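Local coordinates for protein EST1E (Clostridium proteoclasticum, PDB 2WTM) that hydrolyses ester bonds as a promiscuous feruloyl esterase of a rumen bacterium, probably releasing ferulic acid from plant cell-wall material, at residues A[44-47]-A[48-52]; A[204-207]-A[208-211]; A[231-234]-A[235-238]; A[240-243]-A[244-248]. All blocks are in the same frame, centred on the assembly; numbering follows the deposited sequence.

Contact 1: residues A[44-47]-A[48-52]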
loop_
_atom_site.group_PDB
_atom_site.type_symbol
_atom_site.label_atom_id
_atom_site.label_comp_id
_atom_site.label_asym_id
_atom_site.label_seq_id
_atom_site.Cartn_x
_atom_site.Cartn_y
_atom_site.Cartn_z
ATOM N N HIS A 44 1.775 26.665 -7.423
ATOM C CA HIS A 44 2.226 25.886 -8.568
ATOM C C HIS A 44 1.145 24.924 -9.070
ATOM O O HIS A 44 1.074 24.616 -10.271
ATOM C CB HIS A 44 3.566 25.197 -8.250
ATOM C CG HIS A 44 3.530 24.347 -7.021
ATOM N ND1 HIS A 44 3.529 24.887 -5.756
ATOM C CD2 HIS A 44 3.492 22.996 -6.868
ATOM C CE1 HIS A 44 3.485 23.898 -4.872
ATOM N NE2 HIS A 44 3.441 22.750 -5.525
ATOM N N ILE A 45 0.334 24.412 -8.131
ATOM C CA ILE A 45 -0.790 23.520 -8.442
ATOM C C ILE A 45 -1.872 24.242 -9.262
ATOM O O ILE A 45 -2.330 23.756 -10.305
ATOM C CB ILE A 45 -1.412 22.872 -7.197
ATOM C CG1 ILE A 45 -0.367 22.084 -6.395
ATOM C CG2 ILE A 45 -2.660 22.057 -7.558
ATOM C CD1 ILE A 45 0.197 20.889 -7.164
ATOM N N VAL A 46 -2.260 25.418 -8.744
ATOM C CA VAL A 46 -3.243 26.229 -9.421
ATOM C C VAL A 46 -2.783 26.688 -10.783
ATOM O O VAL A 46 -3.578 26.737 -11.715
ATOM C CB VAL A 46 -3.649 27.409 -8.496
ATOM C CG1 VAL A 46 -4.514 28.413 -9.286
ATOM C CG2 VAL A 46 -4.401 26.855 -7.265
ATOM N N ALA A 47 -1.502 27.034 -10.923
ATOM C CA ALA A 47 -0.940 27.416 -12.222
ATOM C C ALA A 47 -1.048 26.328 -13.257
ATOM O O ALA A 47 -1.498 26.539 -14.382
ATOM C CB ALA A 47 0.487 27.916 -12.056
ATOM N N VAL A 48 -0.710 25.124 -12.876
ATOM C CA VAL A 48 -0.912 24.002 -13.757
ATOM C C VAL A 48 -2.384 23.727 -14.083
ATOM O O VAL A 48 -2.785 23.524 -15.238
ATOM C CB VAL A 48 -0.187 22.776 -13.156
ATOM C CG1 VAL A 48 -0.569 21.545 -13.949
ATOM C CG2 VAL A 48 1.367 22.983 -13.147
ATOM N N GLN A 49 -3.238 23.739 -13.056
ATOM C CA GLN A 49 -4.666 23.582 -13.218
ATOM C C GLN A 49 -5.260 24.571 -14.240
ATOM O O GLN A 49 -5.978 24.171 -15.165
ATOM C CB GLN A 49 -5.325 23.736 -11.860
ATOM C CG GLN A 49 -6.801 23.818 -11.936
ATOM C CD GLN A 49 -7.328 25.159 -11.421
ATOM O OE1 GLN A 49 -6.938 25.630 -10.368
ATOM N NE2 GLN A 49 -8.314 25.726 -12.153
ATOM N N GLU A 50 -4.867 25.836 -14.078
ATOM C CA GLU A 50 -5.410 26.933 -14.938
ATOM C C GLU A 50 -4.974 26.763 -16.356
ATOM O O GLU A 50 -5.773 26.891 -17.278
ATOM C CB GLU A 50 -5.000 28.288 -14.369
ATOM C CG GLU A 50 -5.815 28.600 -13.124
ATOM C CD GLU A 50 -5.589 29.958 -12.520
ATOM O OE1 GLU A 50 -4.566 30.595 -12.820
ATOM O OE2 GLU A 50 -6.395 30.314 -11.644
ATOM N N THR A 51 -3.708 26.434 -16.543
ATOM C CA THR A 51 -3.206 26.090 -17.849
ATOM C C THR A 51 -3.966 24.975 -18.547
ATOM O O THR A 51 -4.311 25.047 -19.711
ATOM C CB THR A 51 -1.709 25.716 -17.759
ATOM O OG1 THR A 51 -0.965 26.845 -17.279
ATOM C CG2 THR A 51 -1.192 25.268 -19.076
ATOM N N LEU A 52 -4.223 23.877 -17.819
ATOM C CA LEU A 52 -4.969 22.785 -18.385
ATOM C C LEU A 52 -6.369 23.203 -18.797
ATOM O O LEU A 52 -6.817 22.858 -19.871
ATOM C CB LEU A 52 -4.931 21.556 -17.443
ATOM C CG LEU A 52 -3.531 20.986 -17.278
ATOM C CD1 LEU A 52 -3.509 20.089 -16.093
ATOM C CD2 LEU A 52 -3.182 20.233 -18.506
#
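Ala-47 O takes two hydrogen bonds from one residue a turn further on: Thr-51 N at 3.1 Å and Thr-51 OG1 at 3.0 Å, arriving from opposite faces of the carbonyl plane. With OG1 beside its own backbone N (chi1 -61°), the hydroxyl reaches back to the carbonyl of the preceding turn. The other main-chain bonds are regular i to i+4 pairs, Val-48 N to His-44 O, Gln-49 N to Ile-45 O and Glu-50 N to Val-46 O, the last at 2.8 Å.

The van der Waals contacts centre on Val-46, whose CG1 methyl meets polar side-chain ends: Glu-50 OE2 lies 3.6 Å from it, while Gln-49 runs alongside with OE1 3.8 Å from the same CG1. The Gln-49 amide finds its polar partner further along, NE2 bonding to Asn-53 OD1.

Around the helix, Ile-45 and Leu-52 pack on strand 27-33, Gln-49 reaches strand 58-62, and Ala-47 and Thr-51 meet helix 234-249. His-44 meets the ring of His-107, close to the probable catalytic triad. This is the helix of a right-handed beta-alpha-beta crossover, strand 27-33, helix 43-54, strand 58-62, in an alpha/beta-hydrolase fold.

Contact 2: residues A[204-207]-A[208-211]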
loop_
_atom_site.group_PDB
_atom_site.type_symbol
_atom_site.label_atom_id
_atom_site.label_comp_id
_atom_site.label_asym_id
_atom_site.label_seq_id
_atom_site.Cartn_x
_atom_site.Cartn_y
_atom_site.Cartn_z
ATOM N N PRO A 204 16.578 15.671 -5.686
ATOM C CA PRO A 204 17.651 15.824 -6.630
ATOM C C PRO A 204 17.232 15.738 -8.080
ATOM O O PRO A 204 16.586 14.763 -8.488
ATOM C CB PRO A 204 18.577 14.623 -6.283
ATOM C CG PRO A 204 17.673 13.634 -5.715
ATOM C CD PRO A 204 16.757 14.446 -4.878
ATOM N N TYR A 205 17.574 16.792 -8.835
ATOM C CA TYR A 205 17.367 16.851 -10.291
ATOM C C TYR A 205 17.813 15.596 -11.048
ATOM O O TYR A 205 17.120 15.144 -11.956
ATOM C CB TYR A 205 18.095 18.107 -10.862
ATOM C CG TYR A 205 18.172 18.192 -12.368
ATOM C CD1 TYR A 205 17.041 18.501 -13.119
ATOM C CD2 TYR A 205 19.375 17.994 -13.063
ATOM C CE1 TYR A 205 17.092 18.543 -14.453
ATOM C CE2 TYR A 205 19.443 18.040 -14.427
ATOM C CZ TYR A 205 18.327 18.324 -15.129
ATOM O OH TYR A 205 18.408 18.367 -16.494
ATOM N N GLU A 206 18.978 15.039 -10.697
ATOM C CA GLU A 206 19.581 13.974 -11.464
ATOM C C GLU A 206 18.756 12.697 -11.395
ATOM O O GLU A 206 18.807 11.850 -12.301
ATOM C CB GLU A 206 21.043 13.721 -11.014
ATOM C CG GLU A 206 21.774 12.607 -11.796
ATOM C CD GLU A 206 21.893 12.895 -13.297
ATOM O OE1 GLU A 206 21.744 14.071 -13.687
ATOM O OE2 GLU A 206 22.165 11.946 -14.092
ATOM N N ALA A 207 17.969 12.530 -10.331
ATOM C CA ALA A 207 17.092 11.364 -10.317
ATOM C C ALA A 207 16.035 11.435 -11.407
ATOM O O ALA A 207 15.678 10.447 -12.043
ATOM C CB ALA A 207 16.473 11.163 -8.943
ATOM N N SER A 208 15.552 12.629 -11.690
ATOM C CA SER A 208 14.622 12.787 -12.788
ATOM C C SER A 208 15.254 12.589 -14.154
ATOM O O SER A 208 14.627 12.107 -15.074
ATOM C CB SER A 208 13.974 14.169 -12.761
ATOM O OG SER A 208 12.931 14.251 -11.800
ATOM N N VAL A 209 16.500 13.039 -14.313
ATOM C CA VAL A 209 17.259 12.659 -15.500
ATOM C C VAL A 209 17.283 11.142 -15.660
ATOM O O VAL A 209 16.980 10.637 -16.737
ATOM C CB VAL A 209 18.715 13.229 -15.483
ATOM C CG1 VAL A 209 19.486 12.790 -16.721
ATOM C CG2 VAL A 209 18.688 14.759 -15.326
ATOM N N ALA A 210 17.610 10.404 -14.581
ATOM C CA ALA A 210 17.689 8.959 -14.651
ATOM C C ALA A 210 16.339 8.315 -14.966
ATOM O O ALA A 210 16.207 7.468 -15.883
ATOM C CB ALA A 210 18.230 8.426 -13.334
ATOM N N PHE A 211 15.290 8.690 -14.208
ATOM C CA PHE A 211 13.977 8.115 -14.480
ATOM C C PHE A 211 13.480 8.438 -15.901
ATOM O O PHE A 211 12.883 7.614 -16.558
ATOM C CB PHE A 211 12.918 8.453 -13.396
ATOM C CG PHE A 211 13.134 7.695 -12.119
ATOM C CD1 PHE A 211 12.991 6.333 -12.095
ATOM C CD2 PHE A 211 13.470 8.372 -10.950
ATOM C CE1 PHE A 211 13.190 5.626 -10.865
ATOM C CE2 PHE A 211 13.706 7.693 -9.749
ATOM C CZ PHE A 211 13.560 6.327 -9.716
#
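The Tyr-205 ring carries Val-209 CG2 over one face, a CH-pi contact with the methyl 3.9 Å from the ring centroid and 28° off the normal. The methyl sits toward the CE2 side, 3.5 Å from Tyr-205 CE2. The ring swings over the next turn because CG is anti to the backbone N (chi1 170°), and its OH is held by Thr-222 OG1 at the far end. The Phe-211 ring meets Ala-207 O obliquely, CD2 lying 3.2 Å from that oxygen. The Glu-206 chain bends at chi2 (61°) and brings its carboxylate against the same valine, with OE1 3.5 Å from Val-209 CG2, so the methyl is shared by an aromatic face and a carboxylate oxygen.

In the backbone, Val-209 N bonds to Tyr-205 O at 3.2 Å, Ala-210 N to Glu-206 O, and Phe-211 N to Ala-207 O at 2.8 Å and nearly straight. Ser-208 N adds a weak bond to Tyr-205 O, and its OG bonds to His-196 ND1.

Phe-211 faces helix 181-187. The CH-pi contact ties one helical turn to the next, and the same two side chains pack on Leu-220 of strand 218-223, while the hydroxyls of Tyr-205 and Ser-208 are held by Thr-222 and His-196.

Contact 3: residues A[231-234]-A[235-238]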
loop_
_atom_site.group_PDB
_atom_site.type_symbol
_atom_site.label_atom_id
_atom_site.label_comp_id
_atom_site.label_asym_id
_atom_site.label_seq_id
_atom_site.Cartn_x
_atom_site.Cartn_y
_atom_site.Cartn_z
ATOM N N ASP A 231 10.169 28.919 -8.107
ATOM C CA ASP A 231 10.059 30.297 -7.581
ATOM C C ASP A 231 10.412 31.261 -8.718
ATOM O O ASP A 231 9.814 32.344 -8.815
ATOM C CB ASP A 231 11.007 30.524 -6.430
ATOM C CG ASP A 231 10.677 29.735 -5.198
ATOM O OD1 ASP A 231 9.542 29.302 -5.008
ATOM O OD2 ASP A 231 11.577 29.632 -4.348
ATOM N N HIS A 232 11.358 30.889 -9.585
ATOM C CA HIS A 232 11.834 31.825 -10.623
ATOM C C HIS A 232 11.131 31.762 -11.960
ATOM O O HIS A 232 10.982 32.789 -12.665
ATOM C CB HIS A 232 13.332 31.639 -10.913
ATOM C CG HIS A 232 14.178 31.493 -9.690
ATOM N ND1 HIS A 232 15.251 30.623 -9.647
ATOM C CD2 HIS A 232 14.128 32.093 -8.479
ATOM C CE1 HIS A 232 15.817 30.692 -8.458
ATOM N NE2 HIS A 232 15.146 31.562 -7.724
ATOM N N HIS A 233 10.737 30.555 -12.381
ATOM C CA HIS A 233 10.242 30.366 -13.738
ATOM C C HIS A 233 9.076 29.420 -13.872
ATOM O O HIS A 233 9.074 28.553 -14.768
ATOM C CB HIS A 233 11.374 29.905 -14.608
ATOM C CG HIS A 233 12.312 31.005 -14.919
ATOM N ND1 HIS A 233 11.926 32.098 -15.679
ATOM C CD2 HIS A 233 13.586 31.223 -14.535
ATOM C CE1 HIS A 233 12.956 32.929 -15.770
ATOM N NE2 HIS A 233 13.969 32.422 -15.077
ATOM N N LEU A 234 8.064 29.670 -13.038
ATOM C CA LEU A 234 6.827 28.898 -13.075
ATOM C C LEU A 234 6.206 28.922 -14.463
ATOM O O LEU A 234 5.649 27.933 -14.949
ATOM C CB LEU A 234 5.851 29.401 -12.032
ATOM C CG LEU A 234 4.481 28.734 -11.940
ATOM C CD1 LEU A 234 4.625 27.184 -11.757
ATOM C CD2 LEU A 234 3.693 29.341 -10.833
ATOM N N GLU A 235 6.339 30.039 -15.176
ATOM C CA GLU A 235 5.871 30.067 -16.576
ATOM C C GLU A 235 6.497 29.083 -17.544
ATOM O O GLU A 235 5.889 28.700 -18.530
ATOM C CB GLU A 235 5.974 31.487 -17.141
ATOM C CG GLU A 235 7.337 31.982 -17.529
ATOM C CD GLU A 235 8.296 32.314 -16.386
ATOM O OE1 GLU A 235 7.884 32.459 -15.196
ATOM O OE2 GLU A 235 9.492 32.483 -16.690
ATOM N N LEU A 236 7.750 28.710 -17.285
ATOM C CA LEU A 236 8.379 27.755 -18.149
ATOM C C LEU A 236 7.767 26.380 -17.891
ATOM O O LEU A 236 7.675 25.525 -18.790
ATOM C CB LEU A 236 9.871 27.732 -17.905
ATOM C CG LEU A 236 10.576 28.998 -18.451
ATOM C CD1 LEU A 236 12.034 28.870 -18.254
ATOM C CD2 LEU A 236 10.232 29.260 -19.956
ATOM N N VAL A 237 7.396 26.148 -16.654
ATOM C CA VAL A 237 6.696 24.890 -16.314
ATOM C C VAL A 237 5.320 24.827 -16.987
ATOM O O VAL A 237 4.990 23.825 -17.639
ATOM C CB VAL A 237 6.566 24.722 -14.794
ATOM C CG1 VAL A 237 5.770 23.449 -14.432
ATOM C CG2 VAL A 237 7.929 24.709 -14.135
ATOM N N THR A 238 4.501 25.863 -16.849
ATOM C CA THR A 238 3.199 25.784 -17.423
ATOM C C THR A 238 3.292 25.758 -18.955
ATOM O O THR A 238 2.517 25.115 -19.590
ATOM C CB THR A 238 2.313 26.955 -17.001
ATOM O OG1 THR A 238 2.957 28.174 -17.369
ATOM C CG2 THR A 238 2.114 26.995 -15.502
#
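His-233 and Glu-235 make the tight polar grip of this turn: His-233 ND1 donates to Glu-235 OE2 at 2.7 Å, almost straight (177°), on the syn side of the carboxylate and somewhat out of its plane. The oxygen lies in the ring plane, yet the ring and carboxylate planes are 68° apart. Glu-235 curls back because CG sits between its backbone N and carbonyl carbon (chi1 76°) and the chain bends again at chi2, bringing OE1 to 3.5 Å from His-233 CA. The carboxylate would probably favour a proton on ND1.

Also close is Leu-236 N, bonded to His-233 O at 2.8 Å from well above the carbonyl plane, whereas Val-237 N reaches the same oxygen only weakly, at 3.5 Å. Thr-238 N to Leu-234 O is a regular helical bond of 3.0 Å.

The short His-233 to Glu-235 bond lies on the solvent side, where Leu-236 lies alongside His-233, CD1 3.8 Å from CB. Looser apolar contact is turned to the protein: Leu-234 CD1 stays 4.4 Å from Val-237 CB, Val-237 is buried against Ile-223 and Leu-234 leans on helix 43-54.

Asp-226 accepts from the backbone N of both His-232 and His-233. The arrangement is a helix N-terminus, His-233 at the N-cap, opening the C-terminal helix of the alpha/beta-hydrolase fold.

Contact 4: residues A[240-243]-A[244-248]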
loop_
_atom_site.group_PDB
_atom_site.type_symbol
_atom_site.label_atom_id
_atom_site.label_comp_id
_atom_site.label_asym_id
_atom_site.label_seq_id
_atom_site.Cartn_x
_atom_site.Cartn_y
_atom_site.Cartn_z
ATOM N N ALA A 240 5.531 24.190 -20.613
ATOM C CA ALA A 240 5.930 22.837 -21.013
ATOM C C ALA A 240 4.741 21.859 -20.912
ATOM O O ALA A 240 4.517 21.007 -21.749
ATOM C CB ALA A 240 7.061 22.380 -20.158
ATOM N N VAL A 241 3.972 22.028 -19.843
ATOM C CA VAL A 241 2.746 21.251 -19.621
ATOM C C VAL A 241 1.755 21.509 -20.757
ATOM O O VAL A 241 1.199 20.603 -21.331
ATOM C CB VAL A 241 2.120 21.623 -18.250
ATOM C CG1 VAL A 241 0.691 21.110 -18.103
ATOM C CG2 VAL A 241 3.023 21.113 -17.094
ATOM N N LYS A 242 1.608 22.770 -21.116
ATOM C CA LYS A 242 0.718 23.160 -22.193
ATOM C C LYS A 242 1.077 22.536 -23.527
ATOM O O LYS A 242 0.236 21.939 -24.163
ATOM C CB LYS A 242 0.694 24.677 -22.291
ATOM C CG LYS A 242 -0.251 25.193 -23.365
ATOM C CD LYS A 242 0.021 26.696 -23.685
ATOM C CE LYS A 242 -1.187 27.322 -24.374
ATOM N NZ LYS A 242 -0.969 28.784 -24.749
ATOM N N GLU A 243 2.347 22.621 -23.926
ATOM C CA GLU A 243 2.757 22.087 -25.241
ATOM C C GLU A 243 2.633 20.550 -25.322
ATOM O O GLU A 243 2.108 19.952 -26.234
ATOM C CB GLU A 243 4.203 22.477 -25.536
ATOM C CG GLU A 243 4.322 23.990 -25.947
ATOM C CD GLU A 243 5.766 24.515 -26.166
ATOM O OE1 GLU A 243 6.711 23.680 -26.424
ATOM O OE2 GLU A 243 5.927 25.784 -26.071
ATOM N N PHE A 244 2.995 19.910 -24.070
ATOM C CA PHE A 244 2.899 18.476 -24.064
ATOM C C PHE A 244 1.477 17.987 -24.153
ATOM O O PHE A 244 1.176 17.010 -24.849
ATOM C CB PHE A 244 3.631 17.963 -22.776
ATOM C CG PHE A 244 3.418 16.503 -22.479
ATOM C CD1 PHE A 244 4.163 15.547 -23.101
ATOM C CD2 PHE A 244 2.478 16.110 -21.558
ATOM C CE1 PHE A 244 3.985 14.192 -22.780
ATOM C CE2 PHE A 244 2.260 14.758 -21.262
ATOM C CZ PHE A 244 3.058 13.819 -21.876
ATOM N N MET A 245 0.610 18.664 -23.405
ATOM C CA MET A 245 -0.805 18.298 -23.333
ATOM C C MET A 245 -1.548 18.617 -24.631
ATOM O O MET A 245 -2.358 17.807 -25.073
ATOM C CB MET A 245 -1.468 18.890 -22.075
ATOM C CG MET A 245 -1.166 18.057 -20.772
ATOM S SD MET A 245 -1.706 16.339 -20.882
ATOM C CE MET A 245 -3.465 16.531 -20.926
ATOM N N LEU A 246 -1.192 19.717 -25.264
ATOM C CA LEU A 246 -1.761 19.987 -26.617
ATOM C C LEU A 246 -1.407 18.883 -27.560
ATOM O O LEU A 246 -2.286 18.467 -28.351
ATOM C CB LEU A 246 -1.294 21.329 -27.160
ATOM C CG LEU A 246 -2.006 22.499 -26.597
ATOM C CD1 LEU A 246 -1.318 23.769 -27.019
ATOM C CD2 LEU A 246 -3.461 22.512 -26.948
ATOM N N GLU A 247 -0.165 18.374 -27.516
ATOM C CA GLU A 247 0.213 17.217 -28.324
ATOM C C GLU A 247 -0.620 15.975 -28.004
ATOM O O GLU A 247 -0.957 15.216 -28.897
ATOM C CB GLU A 247 1.702 16.897 -28.202
ATOM C CG GLU A 247 2.187 15.595 -28.888
ATOM C CD GLU A 247 3.711 15.469 -28.962
ATOM O OE1 GLU A 247 4.421 16.465 -28.737
ATOM O OE2 GLU A 247 4.204 14.360 -29.296
ATOM N N GLN A 248 -0.956 15.736 -26.718
ATOM C CA GLN A 248 -1.707 14.556 -26.403
ATOM C C GLN A 248 -3.157 14.620 -26.800
ATOM O O GLN A 248 -3.754 13.602 -27.151
ATOM C CB GLN A 248 -1.637 14.203 -24.880
ATOM C CG GLN A 248 -0.283 14.077 -24.266
ATOM C CD GLN A 248 0.646 13.276 -25.096
ATOM O OE1 GLN A 248 0.333 12.172 -25.459
ATOM N NE2 GLN A 248 1.842 13.836 -25.387
#
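Lys-242 and Leu-246 lie side by side, one turn apart, in a local contact within helix 234-249, the C-terminal helix of the alpha/beta-hydrolase fold, which lies against the central sheet with helix 43-54 as its neighbour. Four regular main-chain bonds join the segments: Phe-244 N to Ala-240 O, Met-245 N to Val-241 O, Leu-246 N to Lys-242 O at 2.9 Å, and Glu-247 N to Glu-243 O at 3.0 Å.

Side chains add little across the turn on the outer side, where Lys-242 and Leu-246 run alongside, CG of the lysine 4.1 Å from CD1 of the leucine. On the buried side, Met-245 CG passes 4.5 Å from Val-241 CG1 and comes to 3.5 Å from Val-241 O. The methionine bends at both chi2 and chi3, and lies among Leu-52 of helix 43-54, Ile-129 of strand 125-131 and Tyr-103 of strand 99-107. Phe-244, its CG anti to the backbone N (chi1 170°), leaves the contact for Ala-127, Ile-129 and Pro-191. The helix is therefore amphipathic here: Val-241, Phe-244 and Met-245 are buried, while Glu-243, Leu-246 and Glu-247 are exposed.

Near the end of the helix, the folded side chain of Gln-248 turns back on Phe-244. Its NE2 lies 3.4 Å above one face of the phenylalanine ring, offset toward the rim, and donates to Phe-244 O at 3.3 Å, while Gln-248 N reaches this oxygen from the opposite face of the carbonyl plane at 3.1 Å.

How the contacts relate
Each contact is local, within a helix or, in contact 3, from a loop into a helix start, so the four follow in series along the chain; none nests in or crosses another, and none closes a long loop. Contact 1 comes first, in the helix between strands 27-33 and 58-62. Contact 2 opens helix 205-214 at the far edge of the sheet, its nearest atoms about 11 Å or more from the others. Contacts 3 and 4 share helix 234-249, at its start and towards its end. That helix lies beside helix 43-54: Thr-51 and Ala-47 meet Thr-238 and Leu-234 of contact 3, and Leu-52 meets Met-245 and Val-241 of contact 4, tying an early crossover helix to the C-terminal one.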